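Local coordinates for aerobactin synthase IucA (Klebsiella pneumoniae subsp. pneumoniae, PDB 5JM8), which probably catalyses the ATP-dependent coupling of acetylated hydroxylysine to citrate in aerobactin synthesis, as an NRPS-independent siderophore (NIS) synthetase, at residues 485-490 against 537-542; 473-478 against 526-531; 60-65 against 494-499; 150-155 against 546-551. All coordinates share one frame; numbering follows the deposited sequence.

In the fold
Helix 475-500 is the common thread: contact 2 uses its first turn, contact 1 its middle and contact 3 its last turns, so contacts 2 and 3 lie furthest apart of these, about 27 Å between centres. Contact 1 holds Asn489, which binds the adenine of ATP. Contacts 3 and 4 approach the same nucleotide from further off: the side chains of His62 and His152 come to about 8 and 7 Å of it (nearest atoms). These two contacts touch each other where Phe151 meets Gln61 and His62. Contact 4 also meets contact 1, through Cys547 and Lys542, although their centres are about 17 Å apart.

Contact 1: residues 485-490 against 537-542; sequences YLLVNS and PYWNVK. With ATP (adenosine-5'-triphosphate), chain I.
Leu487 and Val488 meet the indole of Trp539 from a stretch where helix 475-500 widens into a pi-type turn, and the very next residue, Asn489, turns to ATP. The two aliphatic chains take different parts of the indole's six-membered ring. Leu487 CD1 lies 3.7 Å from Trp539 CH2, its side chain crossing the indole at about a right angle. Val488 CG2 is at the ring's edge, in its plane, 3.7 Å from Trp539 CE3; it is the methyl beside the backbone N, while CG1 is anti to that N. Branched aliphatic groups suit a broad, flat partner in this buried place. Asn489 is the centre of an inverse gamma turn, and its CG is anti to the backbone N (chi1 -169°), which carries the amide to the adenine. Asn489 ND2 donates to ATP N1 at 3.0 Å and Asn489 OD1 accepts from ATP N6 at 3.3 Å, a pair of bonds that matches the donor and acceptor of the adenine's Watson-Crick edge. Beyond the contact, Trp539 packs on Tyr532 and Val533 of helix 528-535 and on Phe492, strand 538-540 pairs antiparallel with 566-568, and Leu486 faces helix 394-420.

Contact 2: residues 473-478 against 526-531; sequences FTREQL and HKTCLN
Arg475 and Leu478, which meet Thr528 and Cys529, stand in the first turn of helix 475-500, and that turn is closed by a capping box. Thr474 is the N-cap: its OG1 accepts from Gln477 N at 3.2 Å, and in return Thr474 N donates to Gln477 OE1 at 2.9 Å. The second bond is nearly straight (171°) and reaches a lone pair in the carbonyl plane. Threonine suits the position because its short hydroxyl can reach back to an amide that the helix itself leaves without a partner. From this turn Arg475 extends outward, CG anti to the backbone N (chi1 -174°) and the chain straight as far as NE, so that Arg475 NE comes within 3.3 Å of Thr528 CG2. The methyl approaches the guanidinium obliquely. It is also the branch of Thr528 that lies anti to its own backbone N. One turn deeper, Leu478 CD2 and Cys529 CB touch more loosely, at 4.5 Å, in a buried spot where both also pack against Glu417 of helix 394-420. At the guanidinium edge Arg475 NH1 forms a salt bridge, with a weak hydrogen bond, to Glu476 OE2 at 3.3 Å. The two helix starts therefore meet by van der Waals contact: a methyl rests against the NE end of a guanidinium whose charge Glu476 probably balances in part.

Contact 3: residues 60-65 against 494-499; sequences TQHHRF and VTAALG
Thr60 comes first along the segment, its OG1 3.8 Å from Ala496 CB. That oxygen lies between the backbone N and the carbonyl carbon (chi1 50°), a position from which Thr60 OG1 accepts a hydrogen bond from His62 ND1 at 3.0 Å; it also bonds to Glu506, at the start of helix 506-521. Gln61 takes up positive phi and turns the chain, and its OE1 is held by Arg25 of helix 14-26. His62 follows as the centre of an inverse gamma turn and brings the main surface of the contact. Its imidazole receives Ala496 CB over one face in a CH-pi contact, 3.6 Å from the ring centroid and 29° off the ring normal. The methyl is displaced toward the CG-ND1 side of the ring, His62 ND1 being 3.3 Å from Ala496 CB. Alanine suits this point, since a single methyl lets the helix come close to a flat ring. The bond to Thr60 lies near the imidazole plane and should fix how the ring is turned, while Phe151 meets the same ring edge-to-face. Here the loop leading into strand 64-72, of an antiparallel five-stranded sheet, is joined to the last turns of helix 475-500. Past His63 the loop ends, and Arg64 starts the strand.

Contact 4: residues 150-155 against 546-551; sequences AFHPAP and FCYLND
Tyr548 carries this contact with its whole side chain, laid against His152, Pro153 and Ala154. At its root, Tyr548 CB is 4.1 Å from Pro153 CG. The ring carbon CG then meets the imidazole: Tyr548 CG lies 3.6 Å from His152 CE1. Tyr548 CD1 is closer still, 3.4 Å from the same His152 CE1, and Tyr548 CE1 stays beside that atom. With CG of the tyrosine anti to its backbone N (chi1 -166°), the ring is carried off helix 545-549 and presents one face to the histidine. The result is a T-shaped, edge-to-face pair, the edge of the imidazole directed at the tyrosine face, with centroids 4.6 Å apart and planes at 73°. Through it the loop between helices 138-142 and 163-169, in the IucA/IucC family region, is joined to helix 545-549 of the FhuF-like region. Along the other rim of the ring Tyr548 CD2 faces Pro153 CG at 4.0 Å, and Tyr548 CE2 faces Ala154 CB at 3.5 Å. CZ has both Ala154 CB and His152 CE1 near it, and at the tip Tyr548 OH is 3.8 Å from Ala154 CB. A compact proline ring and a lone methyl are small enough to lie close to the flat tyrosine. His152 is itself gripped at both nitrogens: its ND1 accepts from Ala154 N at 3.0 Å, the donor tilted 27° out of the imidazole plane, and its NE2 bonds to Asn287. Pro153 also packs on Phe107 of helix 101-124 and on Phe19 of helix 14-26, while Tyr548 touches Arg110.

Contact 1: residues 485-490 against 537-542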
# COMPACT_ATOMS: atom_id res chain seq x y z
N TYR A 485 -2.91 31.63 -23.41
CA TYR A 485 -3.02 30.59 -22.40
C TYR A 485 -2.00 29.47 -22.60
O TYR A 485 -1.40 29.00 -21.64
CB TYR A 485 -4.43 30.00 -22.40
CG TYR A 485 -5.49 30.95 -21.89
CD1 TYR A 485 -5.67 31.15 -20.53
CD2 TYR A 485 -6.32 31.63 -22.76
CE1 TYR A 485 -6.64 32.02 -20.06
CE2 TYR A 485 -7.29 32.50 -22.30
CZ TYR A 485 -7.45 32.69 -20.95
OH TYR A 485 -8.42 33.55 -20.49
N LEU A 486 -1.80 29.06 -23.85
CA LEU A 486 -1.11 27.81 -24.13
C LEU A 486 0.40 27.95 -24.37
O LEU A 486 1.13 26.97 -24.29
CB LEU A 486 -1.76 27.12 -25.33
CG LEU A 486 -1.27 25.71 -25.68
CD1 LEU A 486 -1.29 24.78 -24.48
CD2 LEU A 486 -2.11 25.13 -26.81
N LEU A 487 0.86 29.17 -24.66
CA LEU A 487 2.28 29.40 -24.88
C LEU A 487 2.86 30.38 -23.87
O LEU A 487 3.91 30.12 -23.28
CB LEU A 487 2.54 29.92 -26.30
CG LEU A 487 2.40 28.87 -27.40
CD1 LEU A 487 2.25 29.54 -28.74
CD2 LEU A 487 3.59 27.92 -27.40
N VAL A 488 2.18 31.51 -23.67
CA VAL A 488 2.64 32.51 -22.72
C VAL A 488 2.40 32.02 -21.30
O VAL A 488 3.34 31.86 -20.52
CB VAL A 488 1.94 33.87 -22.91
CG1 VAL A 488 2.40 34.88 -21.87
CG2 VAL A 488 2.19 34.40 -24.32
N ASN A 489 1.14 31.77 -20.96
CA ASN A 489 0.78 31.33 -19.62
C ASN A 489 0.80 29.81 -19.50
O ASN A 489 -0.15 29.20 -19.01
CB ASN A 489 -0.60 31.88 -19.24
CG ASN A 489 -0.92 31.69 -17.77
OD1 ASN A 489 -0.01 31.51 -16.95
ND2 ASN A 489 -2.19 31.74 -17.42
N SER A 490 1.89 29.20 -19.95
CA SER A 490 2.04 27.75 -19.90
C SER A 490 3.43 27.31 -20.32
O SER A 490 4.27 26.98 -19.49
CB SER A 490 1.00 27.07 -20.80
OG SER A 490 -0.15 26.69 -20.07
N PRO A 537 4.26 38.85 -35.73
CA PRO A 537 5.26 39.52 -34.88
C PRO A 537 4.78 39.81 -33.47
O PRO A 537 5.58 39.71 -32.53
CB PRO A 537 5.53 40.83 -35.63
CG PRO A 537 5.17 40.55 -37.04
CD PRO A 537 4.02 39.60 -36.98
N TYR A 538 3.51 40.16 -33.32
CA TYR A 538 2.95 40.52 -32.02
C TYR A 538 1.76 39.64 -31.67
O TYR A 538 1.00 39.23 -32.54
CB TYR A 538 2.52 41.99 -32.02
CG TYR A 538 3.65 42.99 -32.11
CD1 TYR A 538 4.81 42.84 -31.36
CD2 TYR A 538 3.56 44.10 -32.95
CE1 TYR A 538 5.85 43.76 -31.44
CE2 TYR A 538 4.59 45.02 -33.04
CZ TYR A 538 5.73 44.85 -32.28
OH TYR A 538 6.76 45.76 -32.37
N TRP A 539 1.61 39.35 -30.38
CA TRP A 539 0.43 38.67 -29.87
C TRP A 539 -0.37 39.65 -29.01
O TRP A 539 0.11 40.10 -27.97
CB TRP A 539 0.81 37.43 -29.05
CG TRP A 539 1.55 36.39 -29.83
CD1 TRP A 539 1.70 36.33 -31.18
CD2 TRP A 539 2.24 35.25 -29.30
NE1 TRP A 539 2.45 35.23 -31.53
CE2 TRP A 539 2.79 34.55 -30.39
CE3 TRP A 539 2.45 34.76 -28.01
CZ2 TRP A 539 3.53 33.39 -30.23
CZ3 TRP A 539 3.18 33.60 -27.85
CH2 TRP A 539 3.72 32.93 -28.95
N ASN A 540 -1.58 39.96 -29.45
CA ASN A 540 -2.45 40.87 -28.71
C ASN A 540 -3.31 40.07 -27.75
O ASN A 540 -4.06 39.18 -28.16
CB ASN A 540 -3.32 41.67 -29.67
CG ASN A 540 -3.77 42.99 -29.08
OD1 ASN A 540 -4.38 43.02 -28.00
ND2 ASN A 540 -3.48 44.08 -29.77
N VAL A 541 -3.19 40.38 -26.46
CA VAL A 541 -3.81 39.58 -25.41
C VAL A 541 -4.39 40.48 -24.31
O VAL A 541 -4.80 41.60 -24.59
CB VAL A 541 -2.78 38.59 -24.82
CG1 VAL A 541 -2.32 37.62 -25.89
CG2 VAL A 541 -1.58 39.32 -24.23
N LYS A 542 -4.44 39.98 -23.07
CA LYS A 542 -5.06 40.70 -21.96
C LYS A 542 -4.22 40.60 -20.69
O LYS A 542 -3.88 39.51 -20.24
CB LYS A 542 -6.47 40.15 -21.72
CG LYS A 542 -7.24 40.84 -20.60
CD LYS A 542 -8.58 40.16 -20.38
CE LYS A 542 -9.28 40.68 -19.13
NZ LYS A 542 -9.58 42.13 -19.23
PG ATP I . -11.04 24.48 -11.92
O1G ATP I . -11.27 23.75 -10.62
O2G ATP I . -9.77 24.07 -12.62
O3G ATP I . -12.24 24.51 -12.83
PB ATP I . -11.35 27.36 -12.10
O1B ATP I . -11.54 28.35 -10.98
O2B ATP I . -12.52 27.05 -13.01
O3B ATP I . -10.73 26.01 -11.47
PA ATP I . -9.89 29.32 -13.60
O1A ATP I . -11.24 29.98 -13.73
O2A ATP I . -9.00 29.19 -14.81
O3A ATP I . -10.10 27.84 -13.00
O5' ATP I . -9.03 30.04 -12.45
C5' ATP I . -7.73 29.53 -12.17
C4' ATP I . -7.35 29.72 -10.71
O4' ATP I . -6.02 29.24 -10.54
C3' ATP I . -7.37 31.18 -10.27
O3' ATP I . -8.11 31.30 -9.05
C2' ATP I . -5.92 31.57 -10.07
O2' ATP I . -5.73 32.34 -8.88
C1' ATP I . -5.18 30.24 -9.96
N9 ATP I . -3.88 30.27 -10.68
C8 ATP I . -2.69 30.06 -10.10
N7 ATP I . -1.69 30.15 -11.00
C5 ATP I . -2.25 30.43 -12.20
C6 ATP I . -1.75 30.65 -13.57
N6 ATP I . -0.43 30.58 -13.82
N1 ATP I . -2.67 30.91 -14.53
C2 ATP I . -3.99 30.98 -14.27
N3 ATP I . -4.50 30.78 -13.04
C4 ATP I . -3.70 30.51 -11.98

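Contact 2: residues 473-478 against 526-531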
# COMPACT_ATOMS: atom_id res chain seq x y z
N PHE A 473 -16.53 30.34 -30.85
CA PHE A 473 -15.50 31.37 -31.00
C PHE A 473 -15.31 31.78 -32.46
O PHE A 473 -15.34 30.95 -33.36
CB PHE A 473 -14.16 30.89 -30.44
CG PHE A 473 -13.95 31.23 -28.98
CD1 PHE A 473 -15.00 31.63 -28.17
CD2 PHE A 473 -12.69 31.14 -28.43
CE1 PHE A 473 -14.79 31.94 -26.84
CE2 PHE A 473 -12.47 31.45 -27.10
CZ PHE A 473 -13.53 31.85 -26.30
N THR A 474 -15.09 33.08 -32.66
CA THR A 474 -14.68 33.58 -33.96
C THR A 474 -13.19 33.32 -34.12
O THR A 474 -12.51 32.92 -33.18
CB THR A 474 -14.95 35.08 -34.11
OG1 THR A 474 -14.15 35.82 -33.18
CG2 THR A 474 -16.43 35.39 -33.88
N ARG A 475 -12.69 33.56 -35.33
CA ARG A 475 -11.27 33.44 -35.62
C ARG A 475 -10.46 34.39 -34.73
O ARG A 475 -9.51 33.97 -34.08
CB ARG A 475 -11.02 33.74 -37.09
CG ARG A 475 -9.59 33.51 -37.54
CD ARG A 475 -9.46 33.71 -39.04
NE ARG A 475 -8.08 33.60 -39.51
CZ ARG A 475 -7.22 34.61 -39.54
NH1 ARG A 475 -7.58 35.82 -39.12
NH2 ARG A 475 -5.99 34.41 -39.99
N GLU A 476 -10.87 35.65 -34.69
CA GLU A 476 -10.14 36.66 -33.93
C GLU A 476 -10.09 36.35 -32.44
O GLU A 476 -9.09 36.61 -31.77
CB GLU A 476 -10.76 38.04 -34.16
CG GLU A 476 -10.86 38.45 -35.63
CD GLU A 476 -9.55 38.27 -36.39
OE1 GLU A 476 -8.47 38.47 -35.79
OE2 GLU A 476 -9.61 37.92 -37.59
N GLN A 477 -11.18 35.80 -31.91
CA GLN A 477 -11.24 35.39 -30.51
C GLN A 477 -10.20 34.31 -30.22
O GLN A 477 -9.52 34.35 -29.20
CB GLN A 477 -12.63 34.87 -30.14
CG GLN A 477 -13.63 35.96 -29.79
CD GLN A 477 -15.02 35.42 -29.52
OE1 GLN A 477 -15.59 34.70 -30.34
NE2 GLN A 477 -15.58 35.77 -28.36
N LEU A 478 -10.10 33.35 -31.13
CA LEU A 478 -9.16 32.25 -30.98
C LEU A 478 -7.73 32.75 -30.94
O LEU A 478 -6.94 32.35 -30.08
CB LEU A 478 -9.33 31.25 -32.13
CG LEU A 478 -8.31 30.11 -32.17
CD1 LEU A 478 -8.53 29.17 -30.99
CD2 LEU A 478 -8.39 29.36 -33.48
N HIS A 526 -6.40 23.04 -40.51
CA HIS A 526 -6.46 24.49 -40.39
C HIS A 526 -5.19 25.01 -39.72
O HIS A 526 -5.04 24.92 -38.50
CB HIS A 526 -7.69 24.92 -39.59
CG HIS A 526 -8.98 24.60 -40.27
ND1 HIS A 526 -9.49 23.32 -40.34
CD2 HIS A 526 -9.88 25.40 -40.90
CE1 HIS A 526 -10.64 23.34 -40.99
NE2 HIS A 526 -10.90 24.59 -41.34
N LYS A 527 -4.30 25.58 -40.52
CA LYS A 527 -3.01 26.06 -40.03
C LYS A 527 -3.12 27.45 -39.40
O LYS A 527 -2.12 28.01 -38.95
CB LYS A 527 -2.00 26.09 -41.18
CG LYS A 527 -1.77 24.73 -41.82
CD LYS A 527 -0.87 24.82 -43.04
CE LYS A 527 -0.72 23.46 -43.71
NZ LYS A 527 -0.15 22.43 -42.80
N THR A 528 -4.34 27.97 -39.35
CA THR A 528 -4.61 29.34 -38.89
C THR A 528 -3.89 29.71 -37.60
O THR A 528 -3.28 30.77 -37.50
CB THR A 528 -6.12 29.55 -38.68
OG1 THR A 528 -6.83 29.26 -39.89
CG2 THR A 528 -6.41 30.99 -38.25
N CYS A 529 -3.98 28.82 -36.61
CA CYS A 529 -3.48 29.10 -35.27
C CYS A 529 -1.96 29.00 -35.15
O CYS A 529 -1.33 29.83 -34.50
CB CYS A 529 -4.13 28.15 -34.27
SG CYS A 529 -3.70 28.47 -32.56
N LEU A 530 -1.38 27.98 -35.76
CA LEU A 530 0.06 27.77 -35.68
C LEU A 530 0.84 28.75 -36.56
O LEU A 530 1.98 29.08 -36.26
CB LEU A 530 0.41 26.33 -36.06
CG LEU A 530 -0.08 25.29 -35.05
CD1 LEU A 530 0.01 23.88 -35.61
CD2 LEU A 530 0.72 25.39 -33.76
N ASN A 531 0.21 29.20 -37.64
CA ASN A 531 0.77 30.30 -38.43
C ASN A 531 0.97 31.52 -37.54
O ASN A 531 2.06 32.09 -37.49
CB ASN A 531 -0.15 30.67 -39.60
CG ASN A 531 -0.08 29.68 -40.75
OD1 ASN A 531 0.91 28.98 -40.93
ND2 ASN A 531 -1.14 29.63 -41.56

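Contact 3: residues 60-65 against 494-499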
# COMPACT_ATOMS: atom_id res chain seq x y z
N THR A 60 10.93 36.40 -21.19
CA THR A 60 9.50 36.17 -21.02
C THR A 60 9.02 36.81 -19.72
O THR A 60 7.97 36.46 -19.19
CB THR A 60 9.17 34.67 -21.02
OG1 THR A 60 10.02 33.98 -20.10
CG2 THR A 60 9.36 34.08 -22.41
N GLN A 61 9.82 37.75 -19.21
CA GLN A 61 9.47 38.54 -18.03
C GLN A 61 9.32 37.73 -16.74
O GLN A 61 8.76 38.22 -15.76
CB GLN A 61 8.19 39.33 -18.29
CG GLN A 61 8.30 40.37 -19.39
CD GLN A 61 7.90 39.86 -20.77
OE1 GLN A 61 6.93 39.12 -20.91
NE2 GLN A 61 8.65 40.26 -21.79
N HIS A 62 9.81 36.49 -16.74
CA HIS A 62 9.93 35.73 -15.50
C HIS A 62 11.21 36.16 -14.77
O HIS A 62 12.11 35.35 -14.54
CB HIS A 62 9.97 34.22 -15.76
CG HIS A 62 8.67 33.66 -16.26
ND1 HIS A 62 8.35 33.61 -17.60
CD2 HIS A 62 7.63 33.09 -15.61
CE1 HIS A 62 7.16 33.06 -17.75
NE2 HIS A 62 6.70 32.73 -16.56
N HIS A 63 11.28 37.44 -14.41
CA HIS A 63 12.48 38.00 -13.79
C HIS A 63 12.63 37.58 -12.33
O HIS A 63 11.64 37.26 -11.66
CB HIS A 63 12.48 39.53 -13.86
CG HIS A 63 12.32 40.06 -15.25
ND1 HIS A 63 13.26 39.86 -16.24
CD2 HIS A 63 11.33 40.81 -15.81
CE1 HIS A 63 12.85 40.45 -17.35
NE2 HIS A 63 11.69 41.03 -17.11
N ARG A 64 13.87 37.61 -11.85
CA ARG A 64 14.16 37.43 -10.43
C ARG A 64 14.94 38.64 -9.94
O ARG A 64 16.08 38.86 -10.34
CB ARG A 64 14.95 36.14 -10.19
CG ARG A 64 15.20 35.84 -8.71
CD ARG A 64 15.87 34.48 -8.48
NE ARG A 64 17.24 34.44 -9.01
CZ ARG A 64 17.59 33.87 -10.16
NH1 ARG A 64 18.86 33.89 -10.54
NH2 ARG A 64 16.69 33.28 -10.94
N PHE A 65 14.31 39.44 -9.08
CA PHE A 65 14.95 40.60 -8.48
C PHE A 65 15.55 40.26 -7.12
O PHE A 65 14.99 39.47 -6.36
CB PHE A 65 13.96 41.76 -8.32
CG PHE A 65 13.45 42.32 -9.62
CD1 PHE A 65 14.13 42.11 -10.81
CD2 PHE A 65 12.29 43.08 -9.64
CE1 PHE A 65 13.65 42.63 -12.00
CE2 PHE A 65 11.81 43.61 -10.83
CZ PHE A 65 12.49 43.38 -12.00
N VAL A 494 7.48 26.93 -18.43
CA VAL A 494 8.33 25.74 -18.42
C VAL A 494 9.75 26.13 -18.83
O VAL A 494 10.71 25.80 -18.13
CB VAL A 494 7.78 24.65 -19.37
CG1 VAL A 494 8.77 23.50 -19.51
CG2 VAL A 494 6.44 24.14 -18.87
N THR A 495 9.88 26.82 -19.95
CA THR A 495 11.19 27.21 -20.46
C THR A 495 11.88 28.20 -19.51
O THR A 495 13.09 28.17 -19.34
CB THR A 495 11.09 27.83 -21.87
OG1 THR A 495 10.30 29.02 -21.82
CG2 THR A 495 10.46 26.85 -22.84
N ALA A 496 11.08 29.07 -18.90
CA ALA A 496 11.60 30.08 -17.97
C ALA A 496 12.13 29.45 -16.69
O ALA A 496 13.18 29.85 -16.19
CB ALA A 496 10.53 31.10 -17.65
N ALA A 497 11.39 28.49 -16.16
CA ALA A 497 11.81 27.77 -14.96
C ALA A 497 13.16 27.09 -15.19
O ALA A 497 14.04 27.14 -14.34
CB ALA A 497 10.77 26.75 -14.56
N LEU A 498 13.30 26.46 -16.34
CA LEU A 498 14.52 25.75 -16.69
C LEU A 498 15.65 26.73 -17.00
O LEU A 498 16.82 26.46 -16.71
CB LEU A 498 14.28 24.82 -17.88
CG LEU A 498 13.23 23.74 -17.61
CD1 LEU A 498 12.73 23.14 -18.90
CD2 LEU A 498 13.80 22.66 -16.70
N GLY A 499 15.29 27.86 -17.58
CA GLY A 499 16.25 28.92 -17.84
C GLY A 499 16.77 29.53 -16.56
O GLY A 499 17.97 29.79 -16.43

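Contact 4: residues 150-155 against 546-551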
# COMPACT_ATOMS: atom_id res chain seq x y z
N ALA A 150 1.74 33.83 -11.47
CA ALA A 150 3.05 34.45 -11.51
C ALA A 150 3.01 35.85 -12.10
O ALA A 150 3.91 36.65 -11.86
CB ALA A 150 4.02 33.58 -12.30
N PHE A 151 1.97 36.14 -12.88
CA PHE A 151 1.80 37.45 -13.51
C PHE A 151 0.47 38.08 -13.12
O PHE A 151 -0.24 38.63 -13.97
CB PHE A 151 1.93 37.32 -15.03
CG PHE A 151 3.35 37.18 -15.50
CD1 PHE A 151 4.01 35.97 -15.35
CD2 PHE A 151 4.02 38.24 -16.07
CE1 PHE A 151 5.32 35.83 -15.77
CE2 PHE A 151 5.32 38.10 -16.49
CZ PHE A 151 5.98 36.90 -16.34
N HIS A 152 0.15 38.00 -11.84
CA HIS A 152 -0.97 38.73 -11.25
C HIS A 152 -0.41 39.55 -10.10
O HIS A 152 0.50 39.10 -9.41
CB HIS A 152 -2.06 37.77 -10.77
CG HIS A 152 -3.38 38.44 -10.52
ND1 HIS A 152 -3.71 39.01 -9.31
CD2 HIS A 152 -4.45 38.64 -11.33
CE1 HIS A 152 -4.92 39.53 -9.38
NE2 HIS A 152 -5.39 39.32 -10.60
N PRO A 153 -0.93 40.77 -9.89
CA PRO A 153 -0.41 41.59 -8.78
C PRO A 153 -0.84 41.09 -7.40
O PRO A 153 -0.08 41.21 -6.45
CB PRO A 153 -1.01 42.97 -9.07
CG PRO A 153 -2.22 42.71 -9.88
CD PRO A 153 -1.89 41.52 -10.72
N ALA A 154 -2.05 40.56 -7.31
CA ALA A 154 -2.59 40.04 -6.06
C ALA A 154 -3.16 38.64 -6.24
O ALA A 154 -4.37 38.44 -6.15
CB ALA A 154 -3.65 40.98 -5.52
N PRO A 155 -2.28 37.65 -6.49
CA PRO A 155 -2.71 36.27 -6.75
C PRO A 155 -3.31 35.57 -5.53
O PRO A 155 -3.97 34.54 -5.70
CB PRO A 155 -1.41 35.58 -7.17
CG PRO A 155 -0.33 36.39 -6.55
CD PRO A 155 -0.82 37.80 -6.56
N PHE A 546 -3.52 45.80 -14.92
CA PHE A 546 -4.41 46.94 -15.13
C PHE A 546 -5.86 46.50 -15.20
O PHE A 546 -6.78 47.30 -15.06
CB PHE A 546 -4.01 47.71 -16.40
CG PHE A 546 -2.68 48.38 -16.29
CD1 PHE A 546 -2.52 49.52 -15.52
CD2 PHE A 546 -1.57 47.87 -16.95
CE1 PHE A 546 -1.29 50.14 -15.41
CE2 PHE A 546 -0.34 48.48 -16.85
CZ PHE A 546 -0.20 49.63 -16.08
N CYS A 547 -6.07 45.20 -15.40
CA CYS A 547 -7.41 44.62 -15.34
C CYS A 547 -7.88 44.55 -13.90
O CYS A 547 -9.05 44.76 -13.60
CB CYS A 547 -7.42 43.23 -15.97
SG CYS A 547 -9.04 42.42 -15.95
N TYR A 548 -6.94 44.26 -13.00
CA TYR A 548 -7.24 44.12 -11.58
C TYR A 548 -7.41 45.48 -10.92
O TYR A 548 -8.16 45.64 -9.95
CB TYR A 548 -6.13 43.33 -10.89
CG TYR A 548 -6.47 42.83 -9.51
CD1 TYR A 548 -7.40 41.83 -9.34
CD2 TYR A 548 -5.84 43.35 -8.39
CE1 TYR A 548 -7.71 41.36 -8.09
CE2 TYR A 548 -6.15 42.89 -7.13
CZ TYR A 548 -7.09 41.89 -6.98
OH TYR A 548 -7.40 41.42 -5.74
N LEU A 549 -6.70 46.46 -11.45
CA LEU A 549 -6.78 47.84 -10.99
C LEU A 549 -8.13 48.46 -11.35
O LEU A 549 -8.62 49.36 -10.67
CB LEU A 549 -5.63 48.64 -11.59
CG LEU A 549 -5.50 50.14 -11.32
CD1 LEU A 549 -5.37 50.44 -9.83
CD2 LEU A 549 -4.29 50.66 -12.08
N ASN A 550 -8.73 47.95 -12.43
CA ASN A 550 -10.07 48.36 -12.86
C ASN A 550 -11.08 47.22 -12.75
O ASN A 550 -11.29 46.48 -13.71
CB ASN A 550 -10.04 48.85 -14.31
CG ASN A 550 -9.23 50.12 -14.48
OD1 ASN A 550 -9.14 50.94 -13.56
ND2 ASN A 550 -8.66 50.30 -15.66
N ASP A 551 -11.73 47.09 -11.60
CA ASP A 551 -12.73 46.04 -11.39
C ASP A 551 -13.89 46.18 -12.38
O ASP A 551 -14.20 45.25 -13.12
CB ASP A 551 -13.26 46.08 -9.96
CG ASP A 551 -12.24 45.62 -8.94
OD1 ASP A 551 -11.20 45.05 -9.35
OD2 ASP A 551 -12.47 45.81 -7.73